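Side-chain contact in Lin1944 protein (Listeria innocua, PDB 3D7L), which is of unknown function but belongs to the short-chain dehydrogenase/reductase family and is therefore probably an oxidoreductase: residues D[157-162]-D[169-174]. Residues are numbered along the deposited sequence; the frame is centred on the assembly and turned at random.
Sequences PNVLEE and PFFEGF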
loop_
_atom_site.group_PDB
_atom_site.type_symbol
_atom_site.label_atom_id
_atom_site.label_comp_id
_atom_site.label_asym_id
_atom_site.label_seq_id
_atom_site.Cartn_x
_atom_site.Cartn_y
_atom_site.Cartn_z
ATOM N N PRO D 157 -9.111 0.965 12.308
ATOM C CA PRO D 157 -10.459 1.113 12.826
ATOM C C PRO D 157 -11.549 0.905 11.791
ATOM O O PRO D 157 -11.350 1.138 10.587
ATOM C CB PRO D 157 -10.492 2.578 13.302
ATOM C CG PRO D 157 -9.171 3.203 12.826
ATOM C CD PRO D 157 -8.537 2.254 11.895
ATOM N N ASN D 158 -12.705 0.492 12.295
ATOM C CA ASN D 158 -13.959 0.560 11.555
ATOM C C ASN D 158 -14.418 2.011 11.577
ATOM O O ASN D 158 -13.808 2.868 12.257
ATOM C CB ASN D 158 -14.984 -0.338 12.258
ATOM C CG ASN D 158 -16.122 -0.766 11.367
ATOM O OD1 ASN D 158 -16.409 -0.133 10.342
ATOM N ND2 ASN D 158 -16.785 -1.877 11.745
ATOM N N VAL D 159 -15.487 2.312 10.851
ATOM C CA VAL D 159 -16.135 3.624 10.977
ATOM C C VAL D 159 -16.460 3.933 12.454
ATOM O O VAL D 159 -16.904 3.043 13.189
ATOM C CB VAL D 159 -17.410 3.752 10.051
ATOM C CG1 VAL D 159 -18.421 2.641 10.331
ATOM C CG2 VAL D 159 -18.085 5.125 10.219
ATOM N N LEU D 160 -16.216 5.173 12.883
ATOM C CA LEU D 160 -16.506 5.593 14.274
ATOM C C LEU D 160 -17.962 5.998 14.537
ATOM O O LEU D 160 -18.578 6.707 13.734
ATOM C CB LEU D 160 -15.594 6.741 14.707
ATOM C CG LEU D 160 -14.096 6.571 14.463
ATOM C CD1 LEU D 160 -13.368 7.793 14.972
ATOM C CD2 LEU D 160 -13.586 5.287 15.146
ATOM N N GLU D 161 -18.499 5.560 15.677
ATOM C CA GLU D 161 -19.816 6.000 16.121
ATOM C C GLU D 161 -19.929 7.535 16.079
ATOM O O GLU D 161 -20.948 8.082 15.643
ATOM C CB GLU D 161 -20.098 5.520 17.553
ATOM C CG GLU D 161 -20.234 4.010 17.688
ATOM C CD GLU D 161 -20.629 3.571 19.082
ATOM O OE1 GLU D 161 -20.446 4.345 20.044
ATOM O OE2 GLU D 161 -21.120 2.437 19.219
ATOM N N GLU D 162 -18.883 8.228 16.533
ATOM C CA GLU D 162 -18.916 9.690 16.562
ATOM C C GLU D 162 -18.812 10.349 15.181
ATOM O O GLU D 162 -18.944 11.565 15.068
ATOM C CB GLU D 162 -17.902 10.284 17.551
ATOM C CG GLU D 162 -16.707 9.411 17.926
ATOM C CD GLU D 162 -17.040 8.267 18.874
ATOM O OE1 GLU D 162 -17.390 8.487 20.057
ATOM O OE2 GLU D 162 -16.927 7.124 18.422
ATOM N N PRO D 169 -24.275 7.109 5.141
ATOM C CA PRO D 169 -24.636 6.883 3.722
ATOM C C PRO D 169 -23.588 6.094 2.919
ATOM O O PRO D 169 -23.923 5.473 1.907
ATOM C CB PRO D 169 -24.753 8.303 3.164
ATOM C CG PRO D 169 -25.178 9.119 4.345
ATOM C CD PRO D 169 -24.351 8.548 5.485
ATOM N N PHE D 170 -22.341 6.127 3.379
ATOM C CA PHE D 170 -21.223 5.467 2.689
ATOM C C PHE D 170 -20.896 4.091 3.243
ATOM O O PHE D 170 -20.126 3.353 2.619
ATOM C CB PHE D 170 -19.962 6.370 2.717
ATOM C CG PHE D 170 -20.190 7.701 2.091
ATOM C CD1 PHE D 170 -20.228 7.828 0.708
ATOM C CD2 PHE D 170 -20.472 8.819 2.892
ATOM C CE1 PHE D 170 -20.482 9.066 0.115
ATOM C CE2 PHE D 170 -20.738 10.063 2.315
ATOM C CZ PHE D 170 -20.748 10.183 0.919
ATOM N N PHE D 171 -21.462 3.763 4.410
ATOM C CA PHE D 171 -21.126 2.543 5.143
ATOM C C PHE D 171 -22.417 1.825 5.546
ATOM O O PHE D 171 -22.552 1.333 6.668
ATOM C CB PHE D 171 -20.334 2.892 6.397
ATOM C CG PHE D 171 -18.890 3.232 6.139
ATOM C CD1 PHE D 171 -18.504 4.534 5.930
ATOM C CD2 PHE D 171 -17.918 2.236 6.156
ATOM C CE1 PHE D 171 -17.145 4.845 5.708
ATOM C CE2 PHE D 171 -16.572 2.517 5.929
ATOM C CZ PHE D 171 -16.184 3.835 5.715
ATOM N N GLU D 172 -23.386 1.797 4.638
ATOM C CA GLU D 172 -24.704 1.251 4.984
ATOM C C GLU D 172 -24.597 -0.218 5.441
ATOM O O GLU D 172 -23.918 -1.030 4.811
ATOM C CB GLU D 172 -25.675 1.399 3.810
ATOM C CG GLU D 172 -26.060 2.838 3.543
ATOM C CD GLU D 172 -26.785 3.001 2.237
ATOM O OE1 GLU D 172 -26.174 2.756 1.176
ATOM O OE2 GLU D 172 -27.971 3.380 2.264
ATOM N N GLY D 173 -25.231 -0.544 6.560
ATOM C CA GLY D 173 -25.142 -1.920 7.070
ATOM C C GLY D 173 -23.896 -2.225 7.896
ATOM O O GLY D 173 -23.751 -3.332 8.418
ATOM N N PHE D 174 -22.994 -1.263 8.013
ATOM C CA PHE D 174 -21.832 -1.412 8.892
ATOM C C PHE D 174 -22.327 -1.188 10.336
ATOM O O PHE D 174 -23.442 -0.667 10.564
ATOM C CB PHE D 174 -20.716 -0.399 8.534
ATOM C CG PHE D 174 -19.767 -0.845 7.414
ATOM C CD1 PHE D 174 -18.405 -1.063 7.682
ATOM C CD2 PHE D 174 -20.225 -1.007 6.088
ATOM C CE1 PHE D 174 -17.503 -1.426 6.653
ATOM C CE2 PHE D 174 -19.333 -1.362 5.042
ATOM C CZ PHE D 174 -17.975 -1.585 5.320
#
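Val-159 sets its CB squarely over one face of the Phe-171 ring, 4.1 Å from the ring centroid and 7° off its normal, a CH-pi contact. One step farther out, CG1 meets the CB of Phe-174 at 4.2 Å, so the side chain touches both aromatic residues, while CG2 spreads above the CD1 side of the Phe-171 face. Trp-164 and Leu-167 of helix 164-167 also touch this side chain. Phe-171 in turn puts its CD2 over the centre of the Phe-174 ring, 3.5 Å above the plane. A type II turn from Phe-171 to Phe-174, closed by the backbone hydrogen bond from Phe-174 N to Phe-171 O, brings the rings together. Asn-158 reaches the edge of the Phe-174 ring, OD1 lying 3.5 Å from CD1, with amide and ring planes 71° apart. CG anti to the backbone N (chi1 -159°) leaves OD1 able to accept a bent hydrogen bond from Val-159 N (2.7 Å), while ND2 is hydrogen-bonded to the backbone O of Tyr-202, the C-terminal residue. The contact lies in the connection from the C-terminal end of strand 151-157 to helix 179-191, where the Rossmann-type fold of short-chain dehydrogenases/reductases commonly carries its substrate-binding loop.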